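Local coordinates for protein putative aldolase (Bacteroides vulgatus ATCC 8482, PDB 3DXI) that is of unknown function but, as a putative aldolase with an HMGL-like TIM-barrel fold, probably belongs to a family of barrel-shaped enzymes, at residues I25-Y29 / I254-F258; V43-N47 / F57-V62; P110-D114 / M143-K149; I169-V174 / L199-N203. All blocks are in the same frame, centred on the assembly; numbering follows the deposited sequence.

Contact 1: residues I25-Y29 / I254-F258; sequences IVDAY and IITTF
Ile-25, Ala-28 and Tyr-29 of one helix pack against Ile-254, Thr-257 and Phe-258 of another, and no hydrogen bond passes between them. The two short segments run nearly antiparallel, their directions 161° apart and their axes 10.1 Å from each other at closest approach. Aliphatic contacts come first. The methyl CD1 of Ile-254 reaches the backbone of the opposite helix, 3.5 Å from CA of Tyr-29; CG1 stands anti to the backbone N (chi1 -168°), which sends that branch across the gap. At the other end CG2 of Ile-25 lies 4.0 Å from CG2 of Thr-257, the two side chains lying alongside and pointing opposite ways. The CB of Ala-28 rests over the same threonine, whose hydroxyl bonds to the carbonyl of Asn-253 in its own helix. Aromatic packing forms the inner layer. The Phe-258 ring sits between Ile-25 and Tyr-29: CZ is 4.0 Å from CG2 of Ile-25, and CE2 is 4.0 Å from CD1 of Tyr-29, the rings meeting obliquely. Beyond its ring, the Tyr-29 hydroxyl is hydrogen-bonded to Asp-7. Helix 23-34 thus lies between helix 248-265 and helix 62-71, which Val-26 and Asp-27 touch, while Tyr-29 and Phe-258 both reach Thr-9 of helix 9-13, next to the first barrel strand.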
loop_
_atom_site.group_PDB
_atom_site.type_symbol
_atom_site.label_atom_id
_atom_site.label_comp_id
_atom_site.label_asym_id
_atom_site.label_seq_id
_atom_site.Cartn_x
_atom_site.Cartn_y
_atom_site.Cartn_z
ATOM N N ILE A 25 13.539 16.105 -18.094
ATOM C CA ILE A 25 13.129 15.268 -16.977
ATOM C C ILE A 25 14.364 14.903 -16.152
ATOM O O ILE A 25 14.341 14.950 -14.924
ATOM C CB ILE A 25 12.435 13.970 -17.453
ATOM C CG1 ILE A 25 11.107 14.298 -18.146
ATOM C CG2 ILE A 25 12.173 13.062 -16.269
ATOM C CD1 ILE A 25 11.252 14.919 -19.543
ATOM N N VAL A 26 15.447 14.552 -16.839
ATOM C CA VAL A 26 16.680 14.172 -16.171
ATOM C C VAL A 26 17.217 15.286 -15.274
ATOM O O VAL A 26 17.597 15.024 -14.135
ATOM C CB VAL A 26 17.757 13.747 -17.197
ATOM C CG1 VAL A 26 19.071 13.446 -16.490
ATOM C CG2 VAL A 26 17.281 12.516 -17.952
ATOM N N ASP A 27 17.245 16.520 -15.778
ATOM C CA ASP A 27 17.727 17.644 -14.978
ATOM C C ASP A 27 16.812 17.949 -13.799
ATOM O O ASP A 27 17.287 18.228 -12.697
ATOM C CB ASP A 27 17.883 18.904 -15.833
ATOM C CG ASP A 27 19.116 18.861 -16.714
ATOM O OD1 ASP A 27 19.985 18.001 -16.473
ATOM O OD2 ASP A 27 19.224 19.691 -17.639
ATOM N N ALA A 28 15.503 17.926 -14.034
ATOM C CA ALA A 28 14.547 18.179 -12.965
ATOM C C ALA A 28 14.768 17.127 -11.868
ATOM O O ALA A 28 14.814 17.452 -10.677
ATOM C CB ALA A 28 13.123 18.093 -13.505
ATOM N N TYR A 29 14.908 15.869 -12.281
ATOM C CA TYR A 29 15.142 14.770 -11.342
ATOM C C TYR A 29 16.417 15.007 -10.526
ATOM O O TYR A 29 16.368 15.068 -9.301
ATOM C CB TYR A 29 15.254 13.431 -12.090
ATOM C CG TYR A 29 15.739 12.275 -11.227
ATOM C CD1 TYR A 29 14.908 11.689 -10.270
ATOM C CD2 TYR A 29 17.040 11.780 -11.361
ATOM C CE1 TYR A 29 15.358 10.640 -9.466
ATOM C CE2 TYR A 29 17.501 10.732 -10.564
ATOM C CZ TYR A 29 16.658 10.166 -9.620
ATOM O OH TYR A 29 17.107 9.125 -8.844
ATOM N N ILE A 254 8.626 17.087 -8.110
ATOM C CA ILE A 254 9.268 15.989 -8.811
ATOM C C ILE A 254 8.241 14.899 -9.131
ATOM O O ILE A 254 8.373 14.187 -10.124
ATOM C CB ILE A 254 10.479 15.419 -8.008
ATOM C CG1 ILE A 254 11.297 14.487 -8.907
ATOM C CG2 ILE A 254 10.009 14.671 -6.767
ATOM C CD1 ILE A 254 11.827 15.158 -10.171
ATOM N N ILE A 255 7.210 14.784 -8.301
ATOM C CA ILE A 255 6.154 13.811 -8.556
ATOM C C ILE A 255 5.442 14.261 -9.831
ATOM O O ILE A 255 5.165 13.455 -10.721
ATOM C CB ILE A 255 5.124 13.765 -7.401
ATOM C CG1 ILE A 255 5.725 13.034 -6.193
ATOM C CG2 ILE A 255 3.833 13.098 -7.878
ATOM C CD1 ILE A 255 4.838 13.053 -4.966
ATOM N N THR A 256 5.155 15.559 -9.907
ATOM C CA THR A 256 4.482 16.127 -11.073
ATOM C C THR A 256 5.294 15.899 -12.345
ATOM O O THR A 256 4.729 15.634 -13.401
ATOM C CB THR A 256 4.238 17.642 -10.900
ATOM O OG1 THR A 256 3.315 17.857 -9.826
ATOM C CG2 THR A 256 3.668 18.242 -12.181
ATOM N N THR A 257 6.616 16.001 -12.239
ATOM C CA THR A 257 7.485 15.786 -13.387
ATOM C C THR A 257 7.239 14.395 -13.986
ATOM O O THR A 257 7.150 14.240 -15.206
ATOM C CB THR A 257 8.980 15.900 -12.992
ATOM O OG1 THR A 257 9.265 17.233 -12.557
ATOM C CG2 THR A 257 9.876 15.581 -14.183
ATOM N N PHE A 258 7.104 13.395 -13.116
ATOM C CA PHE A 258 6.903 12.012 -13.540
ATOM C C PHE A 258 5.452 11.598 -13.753
ATOM O O PHE A 258 5.182 10.454 -14.128
ATOM C CB PHE A 258 7.562 11.075 -12.523
ATOM C CG PHE A 258 9.059 11.006 -12.649
ATOM C CD1 PHE A 258 9.652 10.146 -13.572
ATOM C CD2 PHE A 258 9.876 11.826 -11.879
ATOM C CE1 PHE A 258 11.040 10.105 -13.727
ATOM C CE2 PHE A 258 11.270 11.794 -12.025
ATOM C CZ PHE A 258 11.851 10.932 -12.950
#

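Contact 2: residues V43-N47 / F57-V62; sequences VGYRN and FGYTPV
Tyr-45 and Arg-46 hold the segment 57-62 through polar bonds to its backbone and to Thr-60. Backbone N of Tyr-45 gives a nearly straight bond to O of Phe-57 (3.0 Å, 170° at the hydrogen). The hydroxyl OG1 of Thr-60 donates to O of Tyr-45 at 2.7 Å, approaching tilted from the carbonyl plane. Bends at chi2 and chi3 (-67° and -77°) curl the Arg-46 chain back, and its NH1 bonds to O of Thr-60 at 3.0 Å; that oxygen lies in the guanidinium plane, although the nitrogen sits above the carbonyl plane. A weak bond joins NH1 to O of Tyr-59, while NE is taken by the carbonyl of Leu-93. One water bridges N of Asn-47 and O of Tyr-59, 2.7 Å from each. Apolar contacts are fewer: CG2 of Val-43 meets CG2 of Thr-60 at 4.1 Å, and CB of Asn-47 lies 4.0 Å from CE1 of Tyr-59. Gly-44, without a side chain, lets the strand come close, its CA 3.4 Å from O of Phe-57. Thr-60 leaves the short, weakly bonded helix 56-59 with positive phi, and Pro-61 stands at the N-cap position of helix 62-71. This is a beta-alpha loop of a TIM barrel, folded back upon the C-terminal end of its own strand, 40-45.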
loop_
_atom_site.group_PDB
_atom_site.type_symbol
_atom_site.label_atom_id
_atom_site.label_comp_id
_atom_site.label_asym_id
_atom_site.label_seq_id
_atom_site.Cartn_x
_atom_site.Cartn_y
_atom_site.Cartn_z
ATOM N N VAL A 43 21.289 5.966 -11.336
ATOM C CA VAL A 43 20.749 6.537 -12.560
ATOM C C VAL A 43 20.600 5.647 -13.786
ATOM O O VAL A 43 19.943 6.037 -14.758
ATOM C CB VAL A 43 21.576 7.772 -12.954
ATOM C CG1 VAL A 43 21.581 8.779 -11.797
ATOM C CG2 VAL A 43 23.000 7.353 -13.298
ATOM N N GLY A 44 21.204 4.464 -13.762
ATOM C CA GLY A 44 21.082 3.595 -14.917
ATOM C C GLY A 44 22.021 2.413 -14.947
ATOM O O GLY A 44 22.710 2.115 -13.971
ATOM N N TYR A 45 22.039 1.741 -16.092
ATOM C CA TYR A 45 22.873 0.571 -16.318
ATOM C C TYR A 45 24.054 0.919 -17.212
ATOM O O TYR A 45 24.059 1.953 -17.889
ATOM C CB TYR A 45 22.074 -0.518 -17.048
ATOM C CG TYR A 45 20.969 -1.181 -16.253
ATOM C CD1 TYR A 45 21.237 -2.290 -15.450
ATOM C CD2 TYR A 45 19.656 -0.710 -16.313
ATOM C CE1 TYR A 45 20.224 -2.920 -14.726
ATOM C CE2 TYR A 45 18.627 -1.330 -15.589
ATOM C CZ TYR A 45 18.925 -2.435 -14.800
ATOM O OH TYR A 45 17.940 -3.059 -14.081
ATOM N N ARG A 46 25.053 0.042 -17.185
ATOM C CA ARG A 46 26.209 0.126 -18.063
ATOM C C ARG A 46 26.036 -1.242 -18.739
ATOM O O ARG A 46 25.815 -2.244 -18.063
ATOM C CB ARG A 46 27.527 0.200 -17.282
ATOM C CG ARG A 46 27.890 1.593 -16.754
ATOM C CD ARG A 46 28.218 2.593 -17.870
ATOM N NE ARG A 46 29.553 2.410 -18.446
ATOM C CZ ARG A 46 30.052 3.148 -19.440
ATOM N NH1 ARG A 46 29.330 4.128 -19.975
ATOM N NH2 ARG A 46 31.268 2.899 -19.916
ATOM N N ASN A 47 26.096 -1.285 -20.061
ATOM C CA ASN A 47 25.888 -2.539 -20.778
ATOM C C ASN A 47 26.770 -2.690 -21.997
ATOM O O ASN A 47 27.321 -1.721 -22.505
ATOM C CB ASN A 47 24.438 -2.630 -21.276
ATOM C CG ASN A 47 23.532 -3.424 -20.355
ATOM O OD1 ASN A 47 22.549 -2.898 -19.834
ATOM N ND2 ASN A 47 23.841 -4.702 -20.171
ATOM N N PHE A 57 19.833 5.526 -20.761
ATOM C CA PHE A 57 20.164 5.010 -19.437
ATOM C C PHE A 57 20.288 3.499 -19.282
ATOM O O PHE A 57 20.329 2.969 -18.172
ATOM C CB PHE A 57 19.207 5.626 -18.418
ATOM C CG PHE A 57 19.405 7.112 -18.264
ATOM C CD1 PHE A 57 20.446 7.612 -17.484
ATOM C CD2 PHE A 57 18.618 8.010 -18.981
ATOM C CE1 PHE A 57 20.704 8.977 -17.424
ATOM C CE2 PHE A 57 18.871 9.383 -18.929
ATOM C CZ PHE A 57 19.916 9.864 -18.150
ATOM N N GLY A 58 20.374 2.820 -20.417
ATOM C CA GLY A 58 20.579 1.386 -20.417
ATOM C C GLY A 58 22.078 1.227 -20.618
ATOM O O GLY A 58 22.663 0.185 -20.314
ATOM N N TYR A 59 22.694 2.297 -21.120
ATOM C CA TYR A 59 24.134 2.354 -21.390
ATOM C C TYR A 59 24.831 3.431 -20.558
ATOM O O TYR A 59 26.041 3.359 -20.337
ATOM C CB TYR A 59 24.387 2.649 -22.875
ATOM C CG TYR A 59 23.995 1.530 -23.810
ATOM C CD1 TYR A 59 24.748 0.359 -23.878
ATOM C CD2 TYR A 59 22.858 1.632 -24.615
ATOM C CE1 TYR A 59 24.381 -0.680 -24.715
ATOM C CE2 TYR A 59 22.481 0.591 -25.460
ATOM C CZ TYR A 59 23.248 -0.558 -25.502
ATOM O OH TYR A 59 22.889 -1.586 -26.333
ATOM N N THR A 60 24.065 4.426 -20.114
ATOM C CA THR A 60 24.577 5.538 -19.311
ATOM C C THR A 60 25.983 5.970 -19.756
ATOM O O THR A 60 26.973 5.766 -19.052
ATOM C CB THR A 60 24.591 5.174 -17.810
ATOM O OG1 THR A 60 23.364 4.515 -17.469
ATOM C CG2 THR A 60 24.702 6.443 -16.949
ATOM N N PRO A 61 26.079 6.588 -20.943
ATOM C CA PRO A 61 27.359 7.047 -21.491
ATOM C C PRO A 61 28.095 8.069 -20.623
ATOM O O PRO A 61 27.491 8.762 -19.805
ATOM C CB PRO A 61 26.959 7.623 -22.852
ATOM C CG PRO A 61 25.580 8.121 -22.610
ATOM C CD PRO A 61 24.964 6.993 -21.816
ATOM N N VAL A 62 29.407 8.153 -20.819
ATOM C CA VAL A 62 30.254 9.085 -20.087
ATOM C C VAL A 62 29.766 10.530 -20.195
ATOM O O VAL A 62 29.714 11.245 -19.199
ATOM C CB VAL A 62 31.713 9.010 -20.598
ATOM C CG1 VAL A 62 32.548 10.132 -19.989
ATOM C CG2 VAL A 62 32.306 7.656 -20.250
HETATM O O HOH W 1 27.192 1.044 -20.952
#

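Contact 3: residues P110-D114 / M143-K149; sequences PQNID and MNGFLSK
Selenomethionine Met-143 opens the contact by laying its selenium against Pro-110, with SE 3.7 Å from CB of the proline and the two side chains crossing at about a right angle. Its chain bends at chi3 (83°), which carries CE back over the proline, 3.9 Å from CB of Pro-110. A type II beta turn from Met-143 to Phe-146 then passes through Gly-145 with positive phi and delivers the phenyl ring. CG of Phe-146 is anti to the backbone N (chi1 172°), and CE1 enters between two residues. CB of Pro-110 makes an off-centre CH-pi contact, 4.2 Å from the centroid of the Phe-146 ring, whereas CB of Ile-113 lies at the ring edge, 4.0 Å from CE1. Lys-149 ends the sequence. Its extended chain passes CG2 of Ile-113 with CD at 3.8 Å, and its NZ forms a long salt bridge to OD2 of Asp-114, at 4.0 Å. A water linking NZ to O of Pro-110 adds a second polar tie at this exposed margin. The loop 143-149 therefore covers the start of helix 113-124, with Pro-110 and Phe-146 reaching inward to Val-134 of strand 129-134, Ile-113 touching Phe-132 of that strand, and Leu-147 leaning on helix 171-184.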
loop_
_atom_site.group_PDB
_atom_site.type_symbol
_atom_site.label_atom_id
_atom_site.label_comp_id
_atom_site.label_asym_id
_atom_site.label_seq_id
_atom_site.Cartn_x
_atom_site.Cartn_y
_atom_site.Cartn_z
ATOM N N PRO A 110 21.177 -15.306 -6.368
ATOM C CA PRO A 110 21.862 -16.032 -5.283
ATOM C C PRO A 110 22.615 -17.295 -5.714
ATOM O O PRO A 110 23.590 -17.705 -5.082
ATOM C CB PRO A 110 20.736 -16.320 -4.285
ATOM C CG PRO A 110 19.502 -16.297 -5.128
ATOM C CD PRO A 110 19.752 -15.128 -6.046
ATOM N N GLN A 111 22.150 -17.900 -6.800
ATOM C CA GLN A 111 22.762 -19.099 -7.365
ATOM C C GLN A 111 24.187 -18.821 -7.867
ATOM O O GLN A 111 25.033 -19.718 -7.889
ATOM C CB GLN A 111 21.893 -19.594 -8.524
ATOM C CG GLN A 111 22.546 -20.612 -9.445
ATOM C CD GLN A 111 22.117 -22.032 -9.153
ATOM O OE1 GLN A 111 20.929 -22.312 -8.971
ATOM N NE2 GLN A 111 23.079 -22.941 -9.127
ATOM N N ASN A 112 24.440 -17.571 -8.251
ATOM C CA ASN A 112 25.736 -17.143 -8.780
ATOM C C ASN A 112 26.523 -16.222 -7.842
ATOM O O ASN A 112 27.370 -15.449 -8.294
ATOM C CB ASN A 112 25.515 -16.415 -10.107
ATOM C CG ASN A 112 24.705 -17.230 -11.082
ATOM O OD1 ASN A 112 23.757 -16.729 -11.691
ATOM N ND2 ASN A 112 25.070 -18.495 -11.241
ATOM N N ILE A 113 26.255 -16.303 -6.545
ATOM C CA ILE A 113 26.942 -15.448 -5.582
ATOM C C ILE A 113 28.473 -15.562 -5.648
ATOM O O ILE A 113 29.170 -14.547 -5.635
ATOM C CB ILE A 113 26.443 -15.737 -4.133
ATOM C CG1 ILE A 113 26.914 -14.632 -3.183
ATOM C CG2 ILE A 113 26.919 -17.100 -3.666
ATOM C CD1 ILE A 113 26.318 -13.270 -3.502
ATOM N N ASP A 114 28.997 -16.784 -5.735
ATOM C CA ASP A 114 30.445 -16.967 -5.792
ATOM C C ASP A 114 31.071 -16.328 -7.028
ATOM O O ASP A 114 32.157 -15.761 -6.954
ATOM C CB ASP A 114 30.822 -18.454 -5.737
ATOM C CG ASP A 114 30.638 -19.060 -4.351
ATOM O OD1 ASP A 114 30.932 -18.378 -3.345
ATOM O OD2 ASP A 114 30.216 -20.233 -4.262
HETATM N N MSE A 143 18.132 -22.273 1.001
HETATM C CA MSE A 143 19.263 -22.536 0.118
HETATM C C MSE A 143 20.406 -22.944 1.028
HETATM O O MSE A 143 20.974 -22.116 1.749
HETATM C CB MSE A 143 19.653 -21.292 -0.668
HETATM C CG MSE A 143 18.801 -21.062 -1.892
HETATM SE SE MSE A 143 19.319 -19.453 -2.802
HETATM C CE MSE A 143 20.792 -20.147 -3.834
ATOM N N ASN A 144 20.740 -24.226 0.993
ATOM C CA ASN A 144 21.787 -24.749 1.847
ATOM C C ASN A 144 23.158 -24.138 1.606
ATOM O O ASN A 144 23.682 -24.158 0.493
ATOM C CB ASN A 144 21.846 -26.268 1.707
ATOM C CG ASN A 144 21.861 -26.966 3.047
ATOM O OD1 ASN A 144 22.883 -26.982 3.741
ATOM N ND2 ASN A 144 20.719 -27.530 3.433
ATOM N N GLY A 145 23.722 -23.578 2.671
ATOM C CA GLY A 145 25.036 -22.969 2.598
ATOM C C GLY A 145 25.113 -21.605 1.942
ATOM O O GLY A 145 26.211 -21.096 1.728
ATOM N N PHE A 146 23.975 -21.001 1.618
ATOM C CA PHE A 146 24.011 -19.688 0.980
ATOM C C PHE A 146 24.486 -18.604 1.942
ATOM O O PHE A 146 25.437 -17.887 1.651
ATOM C CB PHE A 146 22.641 -19.292 0.429
ATOM C CG PHE A 146 22.591 -17.870 -0.062
ATOM C CD1 PHE A 146 23.335 -17.482 -1.171
ATOM C CD2 PHE A 146 21.862 -16.908 0.628
ATOM C CE1 PHE A 146 23.361 -16.156 -1.586
ATOM C CE2 PHE A 146 21.881 -15.578 0.223
ATOM C CZ PHE A 146 22.634 -15.201 -0.888
ATOM N N LEU A 147 23.812 -18.478 3.079
ATOM C CA LEU A 147 24.182 -17.471 4.065
ATOM C C LEU A 147 25.646 -17.587 4.474
ATOM O O LEU A 147 26.301 -16.584 4.738
ATOM C CB LEU A 147 23.293 -17.600 5.295
ATOM C CG LEU A 147 21.813 -17.336 5.025
ATOM C CD1 LEU A 147 20.997 -17.692 6.259
ATOM C CD2 LEU A 147 21.622 -15.875 4.643
ATOM N N SER A 148 26.157 -18.814 4.513
ATOM C CA SER A 148 27.544 -19.051 4.893
ATOM C C SER A 148 28.518 -18.534 3.840
ATOM O O SER A 148 29.707 -18.366 4.107
ATOM C CB SER A 148 27.775 -20.548 5.116
ATOM O OG SER A 148 26.916 -21.046 6.131
ATOM N N LYS A 149 28.012 -18.285 2.639
ATOM C CA LYS A 149 28.847 -17.786 1.555
ATOM C C LYS A 149 28.990 -16.271 1.600
ATOM O O LYS A 149 29.706 -15.689 0.780
ATOM C CB LYS A 149 28.255 -18.189 0.200
ATOM C CG LYS A 149 28.175 -19.690 -0.018
ATOM C CD LYS A 149 27.557 -20.026 -1.364
ATOM C CE LYS A 149 27.485 -21.534 -1.561
ATOM N NZ LYS A 149 26.912 -21.925 -2.885
HETATM O O HOH W 2 24.903 -19.858 -4.194
#

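Contact 4: residues I169-V174 / L199-N203; sequences ITPKEV and LGLIN
Asn-203 turns its CG anti to its own carbonyl carbon (chi1 -77°), and with chi2 at -27° the amide is brought against the backbone of Ile-169 to Pro-171. ND2 donates to O of Ile-169 at 2.9 Å with 151° at the hydrogen, approaching from above the carbonyl plane. OD1 of the same amide packs tightly against the proline, 2.9 Å from N of Pro-171, where there is no hydrogen to share. CG2 of Val-174 lies 3.8 Å from OD1, an apolar neighbour to the buried amide. Apolar neighbours complete the seam: the side chains of Pro-171 and Ile-202 cross at about a right angle, CG of Pro-171 lying 3.9 Å from CG2 of Ile-202, and CD1 of Leu-199 lies 3.6 Å from O of Ile-169. Thr-170, at the N-cap of its helix, is itself held by Glu-173: the bond from N of Thr-170 to OE1 is one half of a capping box, and OG1 of Thr-170 is a second donor to that oxygen. Ile-202 of the second subunit packs on Pro-171, Leu-199 and Ile-202, placing this seam at the dimer interface. The two helix starts, joined side by side and following strands 159-163 and 189-192, belong to successive beta-alpha units of a TIM barrel.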
loop_
_atom_site.group_PDB
_atom_site.type_symbol
_atom_site.label_atom_id
_atom_site.label_comp_id
_atom_site.label_asym_id
_atom_site.label_seq_id
_atom_site.Cartn_x
_atom_site.Cartn_y
_atom_site.Cartn_z
ATOM N N ILE A 169 7.276 -10.527 0.263
ATOM C CA ILE A 169 7.923 -10.654 1.565
ATOM C C ILE A 169 7.143 -9.855 2.623
ATOM O O ILE A 169 6.661 -8.757 2.352
ATOM C CB ILE A 169 9.400 -10.165 1.494
ATOM C CG1 ILE A 169 10.213 -10.800 2.621
ATOM C CG2 ILE A 169 9.472 -8.648 1.577
ATOM C CD1 ILE A 169 10.419 -12.280 2.443
ATOM N N THR A 170 7.010 -10.418 3.822
ATOM C CA THR A 170 6.280 -9.770 4.911
ATOM C C THR A 170 7.234 -9.164 5.946
ATOM O O THR A 170 8.410 -9.510 5.987
ATOM C CB THR A 170 5.354 -10.776 5.630
ATOM O OG1 THR A 170 6.146 -11.801 6.246
ATOM C CG2 THR A 170 4.386 -11.409 4.640
ATOM N N PRO A 171 6.730 -8.256 6.800
ATOM C CA PRO A 171 7.546 -7.606 7.833
ATOM C C PRO A 171 8.306 -8.599 8.711
ATOM O O PRO A 171 9.491 -8.409 8.990
ATOM C CB PRO A 171 6.519 -6.799 8.626
ATOM C CG PRO A 171 5.495 -6.463 7.596
ATOM C CD PRO A 171 5.342 -7.762 6.849
ATOM N N LYS A 172 7.621 -9.653 9.152
ATOM C CA LYS A 172 8.253 -10.673 9.989
ATOM C C LYS A 172 9.448 -11.296 9.272
ATOM O O LYS A 172 10.515 -11.440 9.857
ATOM C CB LYS A 172 7.252 -11.777 10.348
ATOM C CG LYS A 172 7.841 -12.881 11.215
ATOM C CD LYS A 172 6.816 -13.971 11.531
ATOM C CE LYS A 172 7.354 -14.942 12.584
ATOM N NZ LYS A 172 6.351 -15.965 13.013
ATOM N N GLU A 173 9.263 -11.664 8.006
ATOM C CA GLU A 173 10.337 -12.268 7.226
ATOM C C GLU A 173 11.513 -11.324 7.024
ATOM O O GLU A 173 12.664 -11.769 7.033
ATOM C CB GLU A 173 9.814 -12.731 5.868
ATOM C CG GLU A 173 8.771 -13.826 5.984
ATOM C CD GLU A 173 8.094 -14.115 4.669
ATOM O OE1 GLU A 173 7.577 -13.165 4.046
ATOM O OE2 GLU A 173 8.075 -15.294 4.262
ATOM N N VAL A 174 11.227 -10.032 6.839
ATOM C CA VAL A 174 12.289 -9.044 6.653
ATOM C C VAL A 174 13.142 -8.957 7.918
ATOM O O VAL A 174 14.372 -8.906 7.837
ATOM C CB VAL A 174 11.728 -7.632 6.325
ATOM C CG1 VAL A 174 12.869 -6.618 6.271
ATOM C CG2 VAL A 174 10.988 -7.659 4.986
ATOM N N LEU A 199 3.279 -3.728 0.663
ATOM C CA LEU A 199 3.964 -3.865 1.943
ATOM C C LEU A 199 5.338 -3.180 1.870
ATOM O O LEU A 199 6.143 -3.273 2.798
ATOM C CB LEU A 199 4.140 -5.343 2.308
ATOM C CG LEU A 199 2.876 -6.155 2.636
ATOM C CD1 LEU A 199 3.262 -7.607 2.945
ATOM C CD2 LEU A 199 2.159 -5.529 3.827
ATOM N N GLY A 200 5.593 -2.489 0.762
ATOM C CA GLY A 200 6.862 -1.805 0.602
ATOM C C GLY A 200 7.188 -0.863 1.751
ATOM O O GLY A 200 8.284 -0.911 2.306
ATOM N N LEU A 201 6.243 0.001 2.117
ATOM C CA LEU A 201 6.489 0.943 3.202
ATOM C C LEU A 201 6.698 0.254 4.544
ATOM O O LEU A 201 7.719 0.465 5.197
ATOM C CB LEU A 201 5.337 1.950 3.335
ATOM C CG LEU A 201 5.463 2.929 4.515
ATOM C CD1 LEU A 201 6.647 3.867 4.306
ATOM C CD2 LEU A 201 4.180 3.722 4.663
ATOM N N ILE A 202 5.747 -0.577 4.961
ATOM C CA ILE A 202 5.883 -1.226 6.255
ATOM C C ILE A 202 7.092 -2.156 6.358
ATOM O O ILE A 202 7.702 -2.255 7.424
ATOM C CB ILE A 202 4.578 -1.977 6.674
ATOM C CG1 ILE A 202 4.669 -2.341 8.156
ATOM C CG2 ILE A 202 4.363 -3.222 5.821
ATOM C CD1 ILE A 202 4.957 -1.128 9.065
ATOM N N ASN A 203 7.444 -2.838 5.268
ATOM C CA ASN A 203 8.622 -3.709 5.299
ATOM C C ASN A 203 9.862 -2.829 5.501
ATOM O O ASN A 203 10.751 -3.161 6.283
ATOM C CB ASN A 203 8.797 -4.487 3.987
ATOM C CG ASN A 203 7.851 -5.666 3.861
ATOM O OD1 ASN A 203 7.416 -6.243 4.853
ATOM N ND2 ASN A 203 7.554 -6.049 2.626
#

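In the fold
All four contacts belong to one closed eight-stranded parallel barrel and join helices, loops and, in contact 2, the end of a barrel strand. Contact 1 spans most of the chain, joining helix 23-34 to helix 248-265, which comes after the last strand; contacts 2, 3 and 4 follow in series within that span. Contacts 1 and 2 have centres about 18 Å apart and touch where Val-26 packs on Phe-57. Contacts 3 and 4, centres about 22 Å apart, do not touch, but helix 171-184 takes part in contact 4 and meets the loop of contact 3. Contacts 1 and 3 lie on opposite sides of the chain's centre, their centres about 39 Å apart. Contact 1 ties the late helix to the early barrel, contact 2 folds a loop onto its own strand, and contacts 3 and 4 join neighbouring units.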